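Hypothetical protein Atu2684 (Agrobacterium tumefaciens, PDB 2AXO) is of unknown function but belongs to the DUF1223 family of the thioredoxin clan, which would be consistent with a redox or thiol-related role. Local coordinates at residues A[116-128]-A[134-148]. Residues are numbered along the deposited sequence; the frame is centred on the assembly and turned at random.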
loop_
_atom_site.group_PDB
_atom_site.type_symbol
_atom_site.label_atom_id
_atom_site.label_comp_id
_atom_site.label_asym_id
_atom_site.label_seq_id
_atom_site.Cartn_x
_atom_site.Cartn_y
_atom_site.Cartn_z
ATOM N N PRO A 116 4.084 5.206 11.301
ATOM C CA PRO A 116 3.004 4.580 12.066
ATOM C C PRO A 116 1.731 5.422 12.060
ATOM O O PRO A 116 1.772 6.637 12.281
ATOM C CB PRO A 116 3.610 4.453 13.461
ATOM C CG PRO A 116 4.448 5.685 13.556
ATOM C CD PRO A 116 5.109 5.768 12.200
ATOM N N GLN A 117 0.602 4.770 11.800
ATOM C CA GLN A 117 -0.685 5.444 11.761
ATOM C C GLN A 117 -1.666 4.759 12.695
ATOM O O GLN A 117 -1.849 3.544 12.634
ATOM C CB GLN A 117 -1.260 5.420 10.345
ATOM C CG GLN A 117 -2.660 6.011 10.255
ATOM C CD GLN A 117 -3.249 5.917 8.863
ATOM O OE1 GLN A 117 -3.427 4.825 8.325
ATOM N NE2 GLN A 117 -3.565 7.063 8.275
ATOM N N ALA A 118 -2.295 5.535 13.570
ATOM C CA ALA A 118 -3.266 4.962 14.479
ATOM C C ALA A 118 -4.657 5.414 14.061
ATOM O O ALA A 118 -4.881 6.591 13.768
ATOM C CB ALA A 118 -2.975 5.391 15.916
ATOM N N ILE A 119 -5.581 4.463 14.014
ATOM C CA ILE A 119 -6.962 4.747 13.656
ATOM C C ILE A 119 -7.734 4.673 14.972
ATOM O O ILE A 119 -7.635 3.685 15.697
ATOM C CB ILE A 119 -7.500 3.698 12.642
ATOM C CG1 ILE A 119 -6.632 3.697 11.374
ATOM C CG2 ILE A 119 -8.956 3.991 12.304
ATOM C CD1 ILE A 119 -6.615 5.026 10.620
ATOM N N LEU A 120 -8.483 5.726 15.289
ATOM C CA LEU A 120 -9.219 5.778 16.548
ATOM C C LEU A 120 -10.729 5.575 16.373
ATOM O O LEU A 120 -11.385 6.319 15.639
ATOM C CB LEU A 120 -8.926 7.117 17.241
ATOM C CG LEU A 120 -7.445 7.536 17.314
ATOM C CD1 LEU A 120 -7.337 8.870 18.031
ATOM C CD2 LEU A 120 -6.620 6.483 18.042
ATOM N N ASN A 121 -11.272 4.565 17.053
ATOM C CA ASN A 121 -12.698 4.228 16.969
ATOM C C ASN A 121 -13.140 4.072 15.516
ATOM O O ASN A 121 -14.319 4.240 15.200
ATOM C CB ASN A 121 -13.569 5.313 17.626
ATOM C CG ASN A 121 -13.457 5.341 19.143
ATOM O OD1 ASN A 121 -14.143 6.128 19.809
ATOM N ND2 ASN A 121 -12.600 4.498 19.699
ATOM N N GLY A 122 -12.192 3.761 14.638
ATOM C CA GLY A 122 -12.508 3.609 13.231
ATOM C C GLY A 122 -13.019 4.893 12.596
ATOM O O GLY A 122 -13.496 4.864 11.460
ATOM N N ARG A 123 -12.885 6.009 13.320
ATOM C CA ARG A 123 -13.373 7.328 12.887
ATOM C C ARG A 123 -12.347 8.349 12.388
ATOM O O ARG A 123 -12.694 9.219 11.592
ATOM C CB ARG A 123 -14.149 7.998 14.034
ATOM C CG ARG A 123 -15.446 7.325 14.451
ATOM C CD ARG A 123 -16.041 8.026 15.677
ATOM N NE ARG A 123 -17.300 7.422 16.110
ATOM C CZ ARG A 123 -18.487 7.674 15.565
ATOM N NH1 ARG A 123 -18.590 8.530 14.562
ATOM N NH2 ARG A 123 -19.575 7.057 16.020
ATOM N N ASP A 124 -11.104 8.266 12.854
ATOM C CA ASP A 124 -10.087 9.233 12.450
ATOM C C ASP A 124 -8.683 8.657 12.608
ATOM O O ASP A 124 -8.502 7.596 13.208
ATOM C CB ASP A 124 -10.225 10.495 13.305
ATOM C CG ASP A 124 -9.542 11.708 12.687
ATOM O OD1 ASP A 124 -9.445 12.743 13.377
ATOM O OD2 ASP A 124 -9.114 11.632 11.521
ATOM N N HIS A 125 -7.689 9.370 12.086
ATOM C CA HIS A 125 -6.307 8.917 12.170
ATOM C C HIS A 125 -5.422 9.947 12.860
ATOM O O HIS A 125 -5.730 11.141 12.878
ATOM C CB HIS A 125 -5.769 8.631 10.766
ATOM C CG HIS A 125 -5.388 9.861 10.006
ATOM N ND1 HIS A 125 -4.078 10.264 9.853
ATOM C CD2 HIS A 125 -6.146 10.801 9.392
ATOM C CE1 HIS A 125 -4.045 11.401 9.181
ATOM N NE2 HIS A 125 -5.287 11.749 8.890
ATOM N N VAL A 126 -4.323 9.471 13.435
ATOM C CA VAL A 126 -3.369 10.322 14.135
ATOM C C VAL A 126 -2.012 9.633 14.145
ATOM O O VAL A 126 -1.929 8.416 13.970
ATOM C CB VAL A 126 -3.785 10.555 15.605
ATOM C CG1 VAL A 126 -5.061 11.380 15.677
ATOM C CG2 VAL A 126 -3.975 9.221 16.300
ATOM N N LYS A 127 -0.951 10.410 14.337
ATOM C CA LYS A 127 0.388 9.838 14.398
ATOM C C LYS A 127 0.374 8.761 15.473
ATOM O O LYS A 127 -0.147 8.977 16.567
ATOM C CB LYS A 127 1.420 10.905 14.768
ATOM C CG LYS A 127 1.862 11.804 13.630
ATOM C CD LYS A 127 0.736 12.663 13.093
ATOM C CE LYS A 127 1.289 13.788 12.221
ATOM N NZ LYS A 127 2.174 13.279 11.135
ATOM N N GLY A 128 0.952 7.606 15.167
ATOM C CA GLY A 128 0.971 6.518 16.129
ATOM C C GLY A 128 1.636 6.805 17.465
ATOM O O GLY A 128 1.244 6.231 18.484
ATOM N N ILE A 134 -4.015 10.859 20.955
ATOM C CA ILE A 134 -4.956 9.752 20.882
ATOM C C ILE A 134 -5.956 9.765 22.030
ATOM O O ILE A 134 -7.161 9.683 21.802
ATOM C CB ILE A 134 -4.221 8.399 20.815
ATOM C CG1 ILE A 134 -3.055 8.390 21.789
ATOM C CG2 ILE A 134 -3.717 8.158 19.397
ATOM C CD1 ILE A 134 -2.109 7.213 21.599
ATOM N N TYR A 135 -5.474 9.880 23.264
ATOM C CA TYR A 135 -6.379 9.920 24.407
ATOM C C TYR A 135 -7.291 11.144 24.371
ATOM O O TYR A 135 -8.473 11.042 24.693
ATOM C CB TYR A 135 -5.594 9.884 25.724
ATOM C CG TYR A 135 -5.270 8.478 26.182
ATOM C CD1 TYR A 135 -6.274 7.625 26.648
ATOM C CD2 TYR A 135 -3.966 7.989 26.126
ATOM C CE1 TYR A 135 -5.984 6.317 27.045
ATOM C CE2 TYR A 135 -3.669 6.683 26.520
ATOM C CZ TYR A 135 -4.681 5.854 26.977
ATOM O OH TYR A 135 -4.384 4.563 27.362
ATOM N N ASP A 136 -6.752 12.300 23.979
ATOM C CA ASP A 136 -7.572 13.510 23.905
ATOM C C ASP A 136 -8.629 13.355 22.813
ATOM O O ASP A 136 -9.744 13.856 22.944
ATOM C CB ASP A 136 -6.716 14.753 23.615
ATOM C CG ASP A 136 -5.733 15.073 24.735
ATOM O OD1 ASP A 136 -6.066 14.850 25.922
ATOM O OD2 ASP A 136 -4.628 15.573 24.425
ATOM N N ARG A 137 -8.274 12.662 21.735
ATOM C CA ARG A 137 -9.209 12.440 20.638
ATOM C C ARG A 137 -10.322 11.509 21.112
ATOM O O ARG A 137 -11.500 11.776 20.883
ATOM C CB ARG A 137 -8.497 11.816 19.433
ATOM C CG ARG A 137 -8.782 12.493 18.087
ATOM C CD ARG A 137 -10.255 12.820 17.894
ATOM N NE ARG A 137 -10.563 13.211 16.519
ATOM C CZ ARG A 137 -11.744 13.678 16.125
ATOM N NH1 ARG A 137 -12.727 13.821 17.003
ATOM N NH2 ARG A 137 -11.949 13.989 14.851
ATOM N N LEU A 138 -9.947 10.415 21.772
ATOM C CA LEU A 138 -10.934 9.457 22.271
ATOM C C LEU A 138 -11.904 10.121 23.237
ATOM O O LEU A 138 -13.092 9.806 23.251
ATOM C CB LEU A 138 -10.237 8.284 22.968
ATOM C CG LEU A 138 -9.462 7.360 22.027
ATOM C CD1 LEU A 138 -8.761 6.276 22.825
ATOM C CD2 LEU A 138 -10.439 6.740 21.029
ATOM N N ASP A 139 -11.385 11.043 24.042
ATOM C CA ASP A 139 -12.203 11.761 25.014
ATOM C C ASP A 139 -13.190 12.665 24.280
ATOM O O ASP A 139 -14.359 12.766 24.658
ATOM C CB ASP A 139 -11.305 12.601 25.924
ATOM C CG ASP A 139 -12.082 13.317 27.003
ATOM O OD1 ASP A 139 -12.722 12.630 27.824
ATOM O OD2 ASP A 139 -12.047 14.566 27.031
ATOM N N ALA A 140 -12.710 13.320 23.226
ATOM C CA ALA A 140 -13.553 14.205 22.427
ATOM C C ALA A 140 -14.699 13.404 21.820
ATOM O O ALA A 140 -15.827 13.891 21.723
ATOM C CB ALA A 140 -12.730 14.864 21.321
ATOM N N PHE A 141 -14.403 12.178 21.396
ATOM C CA PHE A 141 -15.433 11.324 20.818
ATOM C C PHE A 141 -16.496 11.003 21.862
ATOM O O PHE A 141 -17.692 11.114 21.593
ATOM C CB PHE A 141 -14.838 10.012 20.293
ATOM C CG PHE A 141 -14.102 10.153 18.990
ATOM C CD1 PHE A 141 -14.656 10.870 17.935
ATOM C CD2 PHE A 141 -12.870 9.541 18.808
ATOM C CE1 PHE A 141 -13.988 10.977 16.715
ATOM C CE2 PHE A 141 -12.195 9.640 17.596
ATOM C CZ PHE A 141 -12.757 10.360 16.549
ATOM N N LYS A 142 -16.055 10.602 23.052
ATOM C CA LYS A 142 -16.975 10.256 24.137
ATOM C C LYS A 142 -17.905 11.415 24.497
ATOM O O LYS A 142 -19.107 11.219 24.685
ATOM C CB LYS A 142 -16.198 9.834 25.390
ATOM C CG LYS A 142 -17.094 9.508 26.587
ATOM C CD LYS A 142 -16.305 9.450 27.888
ATOM C CE LYS A 142 -17.204 9.110 29.079
ATOM N NZ LYS A 142 -18.352 10.059 29.230
ATOM N N ARG A 143 -17.337 12.613 24.599
ATOM C CA ARG A 143 -18.096 13.812 24.946
ATOM C C ARG A 143 -19.167 14.120 23.902
ATOM O O ARG A 143 -20.121 14.852 24.170
ATOM C CB ARG A 143 -17.147 15.012 25.103
ATOM C CG ARG A 143 -16.212 14.918 26.317
ATOM C CD ARG A 143 -14.999 15.844 26.195
ATOM N NE ARG A 143 -15.297 17.253 26.456
ATOM C CZ ARG A 143 -15.560 17.757 27.660
ATOM N NH1 ARG A 143 -15.566 16.966 28.728
ATOM N NH2 ARG A 143 -15.808 19.054 27.801
ATOM N N GLU A 144 -19.007 13.556 22.709
ATOM C CA GLU A 144 -19.970 13.775 21.640
ATOM C C GLU A 144 -20.857 12.552 21.436
ATOM O O GLU A 144 -21.656 12.500 20.503
ATOM C CB GLU A 144 -19.247 14.116 20.336
ATOM C CG GLU A 144 -18.728 15.547 20.258
ATOM C CD GLU A 144 -19.840 16.572 20.394
ATOM O OE1 GLU A 144 -20.942 16.318 19.876
ATOM O OE2 GLU A 144 -19.612 17.636 21.002
ATOM N N GLY A 145 -20.725 11.572 22.325
ATOM C CA GLY A 145 -21.525 10.370 22.208
ATOM C C GLY A 145 -21.093 9.533 21.020
ATOM O O GLY A 145 -21.887 8.771 20.460
ATOM N N GLN A 146 -19.830 9.685 20.629
ATOM C CA GLN A 146 -19.274 8.941 19.507
ATOM C C GLN A 146 -18.247 7.943 20.022
ATOM O O GLN A 146 -17.309 7.569 19.315
ATOM C CB GLN A 146 -18.615 9.889 18.505
ATOM C CG GLN A 146 -19.500 11.055 18.089
ATOM C CD GLN A 146 -18.974 11.795 16.874
ATOM O OE1 GLN A 146 -17.787 12.105 16.787
ATOM N NE2 GLN A 146 -19.864 12.087 15.931
ATOM N N GLY A 147 -18.433 7.524 21.269
ATOM C CA GLY A 147 -17.537 6.553 21.866
ATOM C C GLY A 147 -18.130 5.175 21.666
ATOM O O GLY A 147 -18.913 4.958 20.743
ATOM N N LEU A 148 -17.763 4.241 22.531
ATOM C CA LEU A 148 -18.268 2.878 22.449
ATOM C C LEU A 148 -19.605 2.805 23.204
ATOM O O LEU A 148 -19.651 2.420 24.372
ATOM C CB LEU A 148 -17.238 1.925 23.062
ATOM C CG LEU A 148 -15.836 2.068 22.448
ATOM C CD1 LEU A 148 -14.870 1.102 23.114
ATOM C CD2 LEU A 148 -15.906 1.794 20.944
HETATM O O HOH W 1 -17.500 5.259 17.785
HETATM O O HOH W 2 -20.278 5.520 18.587
#
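Arg123 runs its long side chain past Phe141 of helix 134-143 and on to the turn beyond it. Arg123 CB meets Phe141 CZ at 3.7 Å, and CD lies over one ring face in a CH-pi contact, 4.0 Å from the Phe141 centroid, so the arginine's methylene groups serve as apolar cover. NE then makes a weak hydrogen bond to Gln146 O, bent to 121°, and water 1 joins the same two atoms. At the tip the guanidinium lies with CB of Gln146 over its centre and the Gln146 amide stacked 14° from parallel, while NH2 reaches Gly147 O through water 2. A Schellman motif, with Gly145 at positive phi, ends the helix and leads on to Gln146. Arg123 lies in the turn of the hairpin 117-120/124-127, at the edge of the mixed thioredoxin-like sheet; a classic beta bulge sets Arg123 and Asp124 both opposite Leu120. Branched Leu120 spreads its methyls along the helix: CD1 touches Arg137 CB at 3.5 Å, and CD2 packs on Ile134 CG2 at 3.6 Å. Arg137, its chain bent at chi2, has Phe141 CZ against one guanidinium face, toward the rim. Opposite charges suit this partly exposed edge: Arg137 NH2 forms a salt bridge with Asp124 OD1 at 3.2 Å, near the guanidinium plane but above that of the carboxylate, the planes 88° apart; NE adds a weak bond.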